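Local structure of methylmalonyl-CoA carboxyltransferase 12S subunit (Propionibacterium freudenreichii, 1ON3) at residues F265-S273 / F320-V328. The protein transfers the carboxyl group of methylmalonyl-CoA to the biotin of the 1.3S subunit, yielding propanoyl-CoA, and forms the hexameric core of transcarboxylase. Residues are numbered along the deposited sequence; the frame is centred on the assembly and turned at random.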
ATOM      1  N   PHE E 265     -24.421   6.709  16.024  1.00 16.20           N
ATOM      2  CA  PHE E 265     -25.612   6.141  16.642  1.00 16.63           C
ATOM      3  C   PHE E 265     -26.566   7.268  17.003  1.00 18.97           C
ATOM      4  O   PHE E 265     -26.134   8.374  17.335  1.00 14.79           O
ATOM      5  CB  PHE E 265     -25.248   5.372  17.919  1.00 17.55           C
ATOM      6  CG  PHE E 265     -24.477   4.099  17.681  1.00 19.91           C
ATOM      7  CD1 PHE E 265     -23.991   3.767  16.415  1.00 19.16           C
ATOM      8  CD2 PHE E 265     -24.217   3.238  18.741  1.00 20.87           C
ATOM      9  CE1 PHE E 265     -23.262   2.601  16.221  1.00 22.61           C
ATOM     10  CE2 PHE E 265     -23.485   2.065  18.548  1.00 24.61           C
ATOM     11  CZ  PHE E 265     -23.009   1.751  17.290  1.00 22.26           C
ATOM     12  N   VAL E 266     -27.859   6.974  16.957  1.00 15.75           N
ATOM     13  CA  VAL E 266     -28.895   7.956  17.279  1.00 14.83           C
ATOM     14  C   VAL E 266     -29.935   7.354  18.238  1.00 16.63           C
ATOM     15  O   VAL E 266     -30.397   6.231  18.024  1.00 14.63           O
ATOM     16  CB  VAL E 266     -29.610   8.432  15.978  1.00 16.13           C
ATOM     17  CG1 VAL E 266     -30.793   9.338  16.310  1.00 17.66           C
ATOM     18  CG2 VAL E 266     -28.619   9.172  15.093  1.00 13.06           C
ATOM     19  N   ASN E 267     -30.277   8.092  19.300  1.00 16.69           N
ATOM     20  CA  ASN E 267     -31.285   7.667  20.283  1.00 20.29           C
ATOM     21  C   ASN E 267     -31.310   6.159  20.503  1.00 18.09           C
ATOM     22  O   ASN E 267     -32.337   5.520  20.304  1.00 17.23           O
ATOM     23  CB  ASN E 267     -32.674   8.110  19.821  1.00 23.95           C
ATOM     24  CG  ASN E 267     -32.822   9.618  19.777  1.00 34.43           C
ATOM     25  OD1 ASN E 267     -33.666  10.148  19.052  1.00 36.70           O
ATOM     26  ND2 ASN E 267     -32.013  10.318  20.568  1.00 34.05           N
ATOM     27  N   PRO E 268     -30.192   5.582  20.956  1.00 18.75           N
ATOM     28  CA  PRO E 268     -30.092   4.141  21.191  1.00 20.54           C
ATOM     29  C   PRO E 268     -31.072   3.560  22.192  1.00 24.28           C
ATOM     30  O   PRO E 268     -31.246   4.093  23.291  1.00 24.81           O
ATOM     31  CB  PRO E 268     -28.648   3.959  21.661  1.00 20.01           C
ATOM     32  CG  PRO E 268     -27.934   5.184  21.138  1.00 22.02           C
ATOM     33  CD  PRO E 268     -28.943   6.263  21.339  1.00 19.00           C
ATOM     34  N   ASN E 269     -31.723   2.471  21.802  1.00 19.74           N
ATOM     35  CA  ASN E 269     -32.643   1.773  22.691  1.00 22.84           C
ATOM     36  C   ASN E 269     -31.872   0.480  22.957  1.00 27.34           C
ATOM     37  O   ASN E 269     -31.629  -0.304  22.032  1.00 23.79           O
ATOM     38  CB  ASN E 269     -33.965   1.467  21.988  1.00 26.40           C
ATOM     39  CG  ASN E 269     -34.998   0.875  22.921  1.00 27.06           C
ATOM     40  OD1 ASN E 269     -34.760  -0.141  23.563  1.00 31.28           O
ATOM     41  ND2 ASN E 269     -36.160   1.511  22.998  1.00 36.77           N
ATOM     42  N   ASN E 270     -31.462   0.258  24.200  1.00 26.39           N
ATOM     43  CA  ASN E 270     -30.686  -0.942  24.493  1.00 30.08           C
ATOM     44  C   ASN E 270     -31.462  -2.104  25.081  1.00 24.56           C
ATOM     45  O   ASN E 270     -30.880  -3.136  25.408  1.00 26.54           O
ATOM     46  CB  ASN E 270     -29.496  -0.596  25.388  1.00 32.47           C
ATOM     47  CG  ASN E 270     -28.563   0.409  24.742  1.00 35.12           C
ATOM     48  OD1 ASN E 270     -28.015   0.165  23.663  1.00 32.73           O
ATOM     49  ND2 ASN E 270     -28.385   1.550  25.396  1.00 41.13           N
ATOM     50  N   ASP E 271     -32.771  -1.959  25.206  1.00 26.62           N
ATOM     51  CA  ASP E 271     -33.549  -3.064  25.735  1.00 30.41           C
ATOM     52  C   ASP E 271     -33.757  -4.106  24.640  1.00 28.91           C
ATOM     53  O   ASP E 271     -34.203  -3.783  23.537  1.00 26.75           O
ATOM     54  CB  ASP E 271     -34.913  -2.599  26.239  1.00 30.53           C
ATOM     55  CG  ASP E 271     -35.729  -3.749  26.808  1.00 38.72           C
ATOM     56  OD1 ASP E 271     -35.272  -4.362  27.798  1.00 42.75           O
ATOM     57  OD2 ASP E 271     -36.811  -4.053  26.264  1.00 36.79           O
ATOM     58  N   VAL E 272     -33.429  -5.353  24.951  1.00 24.60           N
ATOM     59  CA  VAL E 272     -33.596  -6.436  23.997  1.00 26.42           C
ATOM     60  C   VAL E 272     -34.406  -7.567  24.623  1.00 25.22           C
ATOM     61  O   VAL E 272     -34.302  -8.721  24.209  1.00 23.80           O
ATOM     62  CB  VAL E 272     -32.221  -6.973  23.507  1.00 26.96           C
ATOM     63  CG1 VAL E 272     -31.542  -5.924  22.632  1.00 21.88           C
ATOM     64  CG2 VAL E 272     -31.332  -7.310  24.693  1.00 26.53           C
ATOM     65  N   SER E 273     -35.229  -7.216  25.610  1.00 24.24           N
ATOM     66  CA  SER E 273     -36.057  -8.196  26.305  1.00 24.25           C
ATOM     67  C   SER E 273     -36.946  -8.919  25.303  1.00 25.68           C
ATOM     68  O   SER E 273     -37.221  -8.402  24.222  1.00 25.86           O
ATOM     69  CB  SER E 273     -36.913  -7.507  27.373  1.00 26.53           C
ATOM     70  OG  SER E 273     -37.753  -6.528  26.793  1.00 32.03           O
ATOM     71  N   PHE E 320     -34.527   1.470   6.233  1.00 11.66           N
ATOM     72  CA  PHE E 320     -33.453   1.812   7.150  1.00 10.10           C
ATOM     73  C   PHE E 320     -34.066   1.810   8.554  1.00  9.92           C
ATOM     74  O   PHE E 320     -35.211   2.235   8.746  1.00 10.04           O
ATOM     75  CB  PHE E 320     -32.902   3.210   6.864  1.00  9.58           C
ATOM     76  CG  PHE E 320     -31.990   3.279   5.678  1.00 10.17           C
ATOM     77  CD1 PHE E 320     -32.292   4.103   4.598  1.00  9.42           C
ATOM     78  CD2 PHE E 320     -30.805   2.553   5.652  1.00  9.59           C
ATOM     79  CE1 PHE E 320     -31.410   4.204   3.505  1.00  7.24           C
ATOM     80  CE2 PHE E 320     -29.926   2.644   4.575  1.00 14.20           C
ATOM     81  CZ  PHE E 320     -30.225   3.469   3.500  1.00  7.61           C
ATOM     82  N   ALA E 321     -33.304   1.342   9.533  1.00 10.75           N
ATOM     83  CA  ALA E 321     -33.776   1.324  10.904  1.00 10.23           C
ATOM     84  C   ALA E 321     -32.563   1.310  11.793  1.00 14.06           C
ATOM     85  O   ALA E 321     -31.430   1.443  11.322  1.00 12.27           O
ATOM     86  CB  ALA E 321     -34.614   0.089  11.157  1.00 14.32           C
ATOM     87  N   ARG E 322     -32.793   1.134  13.086  1.00 13.40           N
ATOM     88  CA  ARG E 322     -31.687   1.080  14.014  1.00 11.71           C
ATOM     89  C   ARG E 322     -31.873  -0.008  15.053  1.00 11.21           C
ATOM     90  O   ARG E 322     -33.001  -0.332  15.452  1.00 15.63           O
ATOM     91  CB  ARG E 322     -31.513   2.430  14.713  1.00 11.26           C
ATOM     92  CG  ARG E 322     -30.898   3.515  13.825  1.00 10.39           C
ATOM     93  CD  ARG E 322     -30.769   4.823  14.574  1.00 13.29           C
ATOM     94  NE  ARG E 322     -30.358   5.906  13.686  1.00 14.32           N
ATOM     95  CZ  ARG E 322     -31.181   6.793  13.140  1.00 10.40           C
ATOM     96  NH1 ARG E 322     -32.484   6.745  13.381  1.00 12.30           N
ATOM     97  NH2 ARG E 322     -30.689   7.734  12.344  1.00 12.37           N
ATOM     98  N   VAL E 323     -30.758  -0.603  15.453  1.00 15.50           N
ATOM     99  CA  VAL E 323     -30.784  -1.606  16.503  1.00 17.82           C
ATOM    100  C   VAL E 323     -29.734  -1.123  17.490  1.00 15.08           C
ATOM    101  O   VAL E 323     -28.562  -1.000  17.146  1.00 19.22           O
ATOM    102  CB  VAL E 323     -30.429  -3.018  15.982  1.00 18.84           C
ATOM    103  CG1 VAL E 323     -30.419  -4.004  17.158  1.00 17.52           C
ATOM    104  CG2 VAL E 323     -31.473  -3.468  14.945  1.00 12.79           C
ATOM    105  N   ASN E 324     -30.165  -0.826  18.712  1.00 18.50           N
ATOM    106  CA  ASN E 324     -29.257  -0.315  19.737  1.00 16.28           C
ATOM    107  C   ASN E 324     -28.568   0.952  19.221  1.00 18.33           C
ATOM    108  O   ASN E 324     -27.381   1.176  19.465  1.00 16.02           O
ATOM    109  CB  ASN E 324     -28.211  -1.367  20.103  1.00 19.17           C
ATOM    110  CG  ASN E 324     -28.825  -2.625  20.729  1.00 19.59           C
ATOM    111  OD1 ASN E 324     -28.243  -3.701  20.648  1.00 19.84           O
ATOM    112  ND2 ASN E 324     -29.986  -2.483  21.363  1.00 19.53           N
ATOM    113  N   GLY E 325     -29.327   1.771  18.497  1.00 16.23           N
ATOM    114  CA  GLY E 325     -28.801   3.021  17.961  1.00 17.65           C
ATOM    115  C   GLY E 325     -27.987   2.947  16.683  1.00 17.18           C
ATOM    116  O   GLY E 325     -27.669   3.980  16.092  1.00 16.86           O
ATOM    117  N   ARG E 326     -27.656   1.737  16.241  1.00 14.40           N
ATOM    118  CA  ARG E 326     -26.848   1.553  15.034  1.00 12.07           C
ATOM    119  C   ARG E 326     -27.709   1.464  13.773  1.00 15.26           C
ATOM    120  O   ARG E 326     -28.690   0.707  13.739  1.00 16.32           O
ATOM    121  CB  ARG E 326     -26.015   0.262  15.171  1.00 12.74           C
ATOM    122  CG  ARG E 326     -25.090  -0.080  14.020  1.00 12.34           C
ATOM    123  CD  ARG E 326     -24.719  -1.567  14.068  1.00 17.38           C
ATOM    124  NE  ARG E 326     -24.136  -1.963  15.359  1.00 16.99           N
ATOM    125  CZ  ARG E 326     -22.902  -1.639  15.741  1.00 20.91           C
ATOM    126  NH1 ARG E 326     -22.128  -0.933  14.930  1.00 17.52           N
ATOM    127  NH2 ARG E 326     -22.455  -1.984  16.941  1.00 18.70           N
ATOM    128  N   SER E 327     -27.344   2.237  12.745  1.00 14.77           N
ATOM    129  CA  SER E 327     -28.061   2.198  11.473  1.00 14.32           C
ATOM    130  C   SER E 327     -27.918   0.813  10.856  1.00 12.84           C
ATOM    131  O   SER E 327     -26.819   0.252  10.835  1.00 13.63           O
ATOM    132  CB  SER E 327     -27.500   3.206  10.451  1.00 11.48           C
ATOM    133  OG  SER E 327     -27.746   4.554  10.812  1.00 14.84           O
ATOM    134  N   VAL E 328     -29.035   0.266  10.376  1.00 10.84           N
ATOM    135  CA  VAL E 328     -29.038  -1.025   9.685  1.00 11.62           C
ATOM    136  C   VAL E 328     -30.003  -0.928   8.503  1.00 10.25           C
ATOM    137  O   VAL E 328     -30.915  -0.088   8.491  1.00 10.76           O
ATOM    138  CB  VAL E 328     -29.524  -2.225  10.581  1.00 11.15           C
ATOM    139  CG1 VAL E 328     -28.592  -2.405  11.770  1.00 13.60           C
ATOM    140  CG2 VAL E 328     -30.966  -2.012  11.028  1.00 15.78           C
TER
HETATM  141  O   HOH W   1     -26.155   1.117  21.824  1.00 29.89           O
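The Phe-265 ring lies over the aliphatic start of Arg-326, whose CB sits 4.2 Å from the ring centroid in a CH-pi contact. Bent at chi3 (-55°), the arginine sets one guanidinium face against ring atom CZ, the planes nearly perpendicular; Glu-262 forms a salt bridge with Arg-326 NH1. Across Gly-325 O from this pair, Val-266 rests on a guanidinium face of Arg-322, CB 3.5 Å from NE, while Ser-253 takes NH2 and Phe-254 adds a cation-pi contact. Were Arg-322 an alanine, Val-266 would probably lose the flat group beneath its CB, and Ser-253 and Phe-254 their cationic partner. Val-266 N donates to Gly-325 O (3.1 Å) in the carbonyl plane. Gly-325 belongs to the type I' turn of hairpin 316-323/326-333, in the second mixed sheet of this domain-duplicated chain; a CB there would clash with Pro-268. Asn-324 ND2 donates to Asn-269 O (2.8 Å), almost in the plane of the Asn-324 amide, and a water bridges Asn-270 OD1 and Asn-324 O. Two carbonyl acceptors and the Asp-301 carboxylate, bonded to Asn-269 N, Asn-324 N and Gly-325 N, thus fasten loop to hairpin; Arg-326 has a carboxylate mate, Arg-322 a hydroxyl and nonpolar faces.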